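SusD homolog (Bacteroides thetaiotaomicron, PDB 3SGH) is a SusD homolog, probably an outer-membrane lipoprotein that binds glycans for uptake at the cell surface. Local coordinates at residues K186-R198 and T209-E221. Sequence-based numbering, arbitrary orientation.
Sequences KFANTLKLRMAIR and TKAQEAVLGGVME
K186 lies against the chain that leaves helix 204-217. Its CA is 3.3 Å from G218 O in a nearly straight CA-H...O contact, and its CG and CD lie against V219 O. Its NZ leads away to a salt bridge with D225. F187 runs beside the extended side chain of M220, a selenomethionine; CE of M220 meets the ring at CD2, 3.7 Å away. N189 lies over the helix end, with its CB at G218 O. One water takes a bond from its ND2 and bonds weakly to G217 O; another donates to OD1 and bonds weakly to E213 O. The T190 side chain holds the M220 backbone: M220 N donates to T190 OG1 at 3.0 Å, with an N-H...O angle of 162°. In T190, CG2 is anti to the backbone N (chi1 -56° for OG1), which puts OG1 beside that N. From there it donates to K186 O, from the face opposite to T190 N. K192 is fully extended and crosses K210 O to reach E213. Its NZ meets the anti side of the carboxylate, 2.9 Å from E213 OE1. NZ also bonds the water at N189 OD1 and makes a salt bridge with D152 of helix 140-162, its stronger partner. L193 turns CD1 onto A211 CB, a tight 3.4 Å, and CD2 lies against V219 CG1. A196 closes the row on A211 and K210. Small A211 and A214 are consistent with an axis approach of 8.3 Å between 186-198 and 209-217, which cross at -160°. G218, with positive phi, turns the chain out of the helix. Helices 181-198 and 204-217 thus form an antiparallel alpha-hairpin in the alpha-alpha superhelix of this SusD-like fold.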
loop_
_atom_site.group_PDB
_atom_site.type_symbol
_atom_site.label_atom_id
_atom_site.label_comp_id
_atom_site.label_asym_id
_atom_site.label_seq_id
_atom_site.Cartn_x
_atom_site.Cartn_y
_atom_site.Cartn_z
ATOM N N LYS A 186 4.711 4.151 -17.910
ATOM C CA LYS A 186 5.191 3.000 -17.161
ATOM C C LYS A 186 4.501 2.920 -15.814
ATOM O O LYS A 186 4.091 1.838 -15.392
ATOM C CB LYS A 186 6.732 3.029 -17.006
ATOM C CG LYS A 186 7.459 2.713 -18.300
ATOM C CD LYS A 186 8.989 2.754 -18.134
ATOM C CE LYS A 186 9.443 4.213 -18.029
ATOM N NZ LYS A 186 10.832 4.537 -18.504
ATOM N N PHE A 187 4.357 4.080 -15.157
ATOM C CA PHE A 187 3.628 4.160 -13.862
ATOM C C PHE A 187 2.204 3.633 -14.041
ATOM O O PHE A 187 1.720 2.759 -13.266
ATOM C CB PHE A 187 3.613 5.598 -13.341
ATOM C CG PHE A 187 2.903 5.769 -12.029
ATOM C CD1 PHE A 187 1.522 5.959 -12.004
ATOM C CD2 PHE A 187 3.622 5.862 -10.841
ATOM C CE1 PHE A 187 0.825 6.141 -10.774
ATOM C CE2 PHE A 187 2.958 6.039 -9.613
ATOM C CZ PHE A 187 1.537 6.187 -9.584
ATOM N N ALA A 188 1.539 4.119 -15.077
ATOM C CA ALA A 188 0.155 3.746 -15.323
ATOM C C ALA A 188 -0.002 2.234 -15.605
ATOM O O ALA A 188 -0.930 1.598 -15.100
ATOM C CB ALA A 188 -0.451 4.586 -16.440
ATOM N N ASN A 189 0.873 1.681 -16.433
ATOM C CA ASN A 189 0.842 0.233 -16.711
ATOM C C ASN A 189 1.196 -0.604 -15.505
ATOM O O ASN A 189 0.634 -1.685 -15.317
ATOM C CB ASN A 189 1.725 -0.104 -17.916
ATOM C CG ASN A 189 1.018 0.216 -19.232
ATOM O OD1 ASN A 189 -0.040 -0.331 -19.512
ATOM N ND2 ASN A 189 1.596 1.113 -20.026
ATOM N N THR A 190 2.071 -0.098 -14.642
ATOM C CA THR A 190 2.455 -0.847 -13.456
ATOM C C THR A 190 1.271 -0.841 -12.471
ATOM O O THR A 190 0.984 -1.840 -11.809
ATOM C CB THR A 190 3.720 -0.275 -12.784
ATOM O OG1 THR A 190 4.807 -0.229 -13.721
ATOM C CG2 THR A 190 4.147 -1.113 -11.590
ATOM N N LEU A 191 0.575 0.275 -12.403
ATOM C CA LEU A 191 -0.663 0.353 -11.595
ATOM C C LEU A 191 -1.717 -0.580 -12.125
ATOM O O LEU A 191 -2.383 -1.315 -11.349
ATOM C CB LEU A 191 -1.245 1.760 -11.641
ATOM C CG LEU A 191 -2.540 2.014 -10.856
ATOM C CD1 LEU A 191 -2.412 1.680 -9.354
ATOM C CD2 LEU A 191 -3.027 3.469 -11.071
ATOM N N LYS A 192 -1.841 -0.599 -13.440
ATOM C CA LYS A 192 -2.761 -1.523 -14.105
ATOM C C LYS A 192 -2.406 -2.955 -13.706
ATOM O O LYS A 192 -3.269 -3.734 -13.350
ATOM C CB LYS A 192 -2.737 -1.352 -15.611
ATOM C CG LYS A 192 -3.710 -2.263 -16.370
ATOM C CD LYS A 192 -3.735 -1.826 -17.859
ATOM C CE LYS A 192 -4.607 -2.725 -18.699
ATOM N NZ LYS A 192 -4.761 -2.262 -20.110
ATOM N N LEU A 193 -1.121 -3.283 -13.706
ATOM C CA LEU A 193 -0.687 -4.634 -13.300
ATOM C C LEU A 193 -0.931 -4.920 -11.806
ATOM O O LEU A 193 -1.401 -6.030 -11.458
ATOM C CB LEU A 193 0.775 -4.853 -13.663
ATOM C CG LEU A 193 1.377 -6.206 -13.361
ATOM C CD1 LEU A 193 0.573 -7.297 -14.078
ATOM C CD2 LEU A 193 2.851 -6.226 -13.817
ATOM N N ARG A 194 -0.671 -3.937 -10.947
ATOM C CA ARG A 194 -0.997 -4.059 -9.487
ATOM C C ARG A 194 -2.468 -4.386 -9.275
ATOM O O ARG A 194 -2.841 -5.335 -8.536
ATOM C CB ARG A 194 -0.683 -2.781 -8.742
ATOM C CG ARG A 194 -1.067 -2.850 -7.262
ATOM C CD ARG A 194 -1.035 -1.457 -6.617
ATOM N NE ARG A 194 0.315 -0.957 -6.420
ATOM C CZ ARG A 194 0.592 0.248 -5.883
ATOM N NH1 ARG A 194 -0.393 1.079 -5.528
ATOM N NH2 ARG A 194 1.827 0.643 -5.745
HETATM N N MSE A 195 -3.326 -3.618 -9.956
HETATM C CA MSE A 195 -4.770 -3.815 -9.878
HETATM C C MSE A 195 -5.207 -5.196 -10.373
HETATM O O MSE A 195 -6.042 -5.886 -9.718
HETATM C CB MSE A 195 -5.495 -2.661 -10.616
HETATM C CG MSE A 195 -5.179 -1.341 -9.967
HETATM SE SE MSE A 195 -5.942 0.129 -11.010
HETATM C CE MSE A 195 -7.726 -0.536 -11.158
ATOM N N ALA A 196 -4.633 -5.617 -11.502
ATOM C CA ALA A 196 -4.930 -6.904 -12.114
ATOM C C ALA A 196 -4.585 -8.043 -11.145
ATOM O O ALA A 196 -5.384 -8.941 -10.919
ATOM C CB ALA A 196 -4.152 -7.082 -13.434
ATOM N N ILE A 197 -3.390 -7.999 -10.562
ATOM C CA ILE A 197 -2.977 -9.010 -9.567
ATOM C C ILE A 197 -3.937 -8.979 -8.369
ATOM O O ILE A 197 -4.366 -10.020 -7.883
ATOM C CB ILE A 197 -1.491 -8.803 -9.121
ATOM C CG1 ILE A 197 -0.555 -9.292 -10.269
ATOM C CG2 ILE A 197 -1.204 -9.525 -7.741
ATOM C CD1 ILE A 197 -0.478 -10.860 -10.414
ATOM N N ARG A 198 -4.354 -7.785 -7.962
ATOM C CA ARG A 198 -5.194 -7.690 -6.758
ATOM C C ARG A 198 -6.538 -8.362 -6.916
ATOM O O ARG A 198 -7.053 -8.961 -5.936
ATOM C CB ARG A 198 -5.379 -6.260 -6.337
ATOM C CG ARG A 198 -6.125 -6.204 -4.983
ATOM C CD ARG A 198 -5.837 -5.084 -4.207
ATOM N NE ARG A 198 -4.424 -4.915 -3.948
ATOM C CZ ARG A 198 -3.926 -3.737 -3.626
ATOM N NH1 ARG A 198 -4.751 -2.683 -3.504
ATOM N NH2 ARG A 198 -2.611 -3.597 -3.410
ATOM N N THR A 209 -5.975 -10.990 -18.615
ATOM C CA THR A 209 -6.046 -10.119 -19.777
ATOM C C THR A 209 -5.515 -8.731 -19.507
ATOM O O THR A 209 -4.677 -8.202 -20.248
ATOM C CB THR A 209 -7.472 -10.028 -20.302
ATOM O OG1 THR A 209 -7.884 -11.325 -20.707
ATOM C CG2 THR A 209 -7.536 -9.105 -21.546
ATOM N N LYS A 210 -5.971 -8.114 -18.426
ATOM C CA LYS A 210 -5.442 -6.806 -18.069
ATOM C C LYS A 210 -3.924 -6.801 -17.753
ATOM O O LYS A 210 -3.190 -5.863 -18.167
ATOM C CB LYS A 210 -6.192 -6.219 -16.871
ATOM C CG LYS A 210 -7.657 -5.935 -17.143
ATOM C CD LYS A 210 -7.834 -4.822 -18.143
ATOM C CE LYS A 210 -9.273 -4.446 -18.384
ATOM N NZ LYS A 210 -9.847 -5.036 -19.618
ATOM N N ALA A 211 -3.464 -7.831 -17.053
ATOM C CA ALA A 211 -2.045 -7.915 -16.662
ATOM C C ALA A 211 -1.170 -8.022 -17.919
ATOM O O ALA A 211 -0.120 -7.354 -18.042
ATOM C CB ALA A 211 -1.794 -9.072 -15.727
ATOM N N GLN A 212 -1.579 -8.872 -18.839
ATOM C CA GLN A 212 -0.845 -9.060 -20.103
ATOM C C GLN A 212 -0.826 -7.779 -20.951
ATOM O O GLN A 212 0.224 -7.416 -21.505
ATOM C CB GLN A 212 -1.330 -10.296 -20.864
ATOM C CG GLN A 212 -0.910 -11.551 -20.126
ATOM C CD GLN A 212 -1.336 -12.870 -20.692
ATOM O OE1 GLN A 212 -1.006 -13.904 -20.112
ATOM N NE2 GLN A 212 -2.013 -12.870 -21.832
ATOM N N GLU A 213 -1.946 -7.083 -21.030
ATOM C CA GLU A 213 -1.962 -5.755 -21.648
ATOM C C GLU A 213 -0.981 -4.810 -21.007
ATOM O O GLU A 213 -0.275 -4.066 -21.707
ATOM C CB GLU A 213 -3.349 -5.141 -21.605
ATOM C CG GLU A 213 -4.358 -5.803 -22.544
ATOM C CD GLU A 213 -5.798 -5.368 -22.271
ATOM O OE1 GLU A 213 -6.053 -4.486 -21.398
ATOM O OE2 GLU A 213 -6.700 -5.928 -22.927
ATOM N N ALA A 214 -0.988 -4.772 -19.668
ATOM C CA ALA A 214 -0.081 -3.929 -18.906
ATOM C C ALA A 214 1.368 -4.223 -19.237
ATOM O O ALA A 214 2.147 -3.290 -19.468
ATOM C CB ALA A 214 -0.312 -4.063 -17.418
ATOM N N VAL A 215 1.713 -5.506 -19.324
ATOM C CA VAL A 215 3.087 -5.905 -19.613
ATOM C C VAL A 215 3.512 -5.483 -21.021
ATOM O O VAL A 215 4.601 -4.963 -21.201
ATOM C CB VAL A 215 3.274 -7.430 -19.389
ATOM C CG1 VAL A 215 4.677 -7.866 -19.853
ATOM C CG2 VAL A 215 3.063 -7.709 -17.929
ATOM N N LEU A 216 2.607 -5.608 -21.980
ATOM C CA LEU A 216 2.852 -5.115 -23.349
ATOM C C LEU A 216 2.940 -3.579 -23.404
ATOM O O LEU A 216 3.701 -3.023 -24.190
ATOM C CB LEU A 216 1.784 -5.618 -24.323
ATOM C CG LEU A 216 1.847 -7.105 -24.695
ATOM C CD1 LEU A 216 0.613 -7.482 -25.517
ATOM C CD2 LEU A 216 3.195 -7.451 -25.384
ATOM N N GLY A 217 2.139 -2.910 -22.588
ATOM C CA GLY A 217 2.141 -1.463 -22.549
ATOM C C GLY A 217 3.495 -0.960 -22.071
ATOM O O GLY A 217 3.984 0.059 -22.557
ATOM N N GLY A 218 4.064 -1.655 -21.088
ATOM C CA GLY A 218 5.393 -1.378 -20.585
ATOM C C GLY A 218 5.340 -0.944 -19.128
ATOM O O GLY A 218 4.848 0.146 -18.822
ATOM N N VAL A 219 5.864 -1.773 -18.242
ATOM C CA VAL A 219 5.868 -1.441 -16.809
ATOM C C VAL A 219 7.237 -0.862 -16.437
ATOM O O VAL A 219 8.163 -0.782 -17.274
ATOM C CB VAL A 219 5.512 -2.684 -15.951
ATOM C CG1 VAL A 219 4.052 -3.149 -16.209
ATOM C CG2 VAL A 219 6.499 -3.853 -16.231
HETATM N N MSE A 220 7.387 -0.468 -15.182
HETATM C CA MSE A 220 8.686 0.046 -14.703
HETATM C C MSE A 220 9.745 -1.053 -14.819
HETATM O O MSE A 220 9.467 -2.241 -14.574
HETATM C CB MSE A 220 8.603 0.507 -13.256
HETATM C CG MSE A 220 7.701 1.669 -13.016
HETATM SE SE MSE A 220 7.711 2.097 -11.139
HETATM C CE MSE A 220 6.466 3.570 -11.318
ATOM N N GLU A 221 10.955 -0.661 -15.220
ATOM C CA GLU A 221 12.050 -1.615 -15.445
ATOM C C GLU A 221 13.352 -1.287 -14.717
ATOM O O GLU A 221 14.126 -2.201 -14.459
ATOM C CB GLU A 221 12.367 -1.734 -16.923
ATOM C CG GLU A 221 11.224 -2.308 -17.723
ATOM C CD GLU A 221 11.045 -3.808 -17.538
ATOM O OE1 GLU A 221 11.681 -4.419 -16.638
ATOM O OE2 GLU A 221 10.261 -4.403 -18.332
HETATM O O HOH W 1 -2.157 -1.286 -21.048
HETATM O O HOH W 2 0.986 1.611 -22.876
#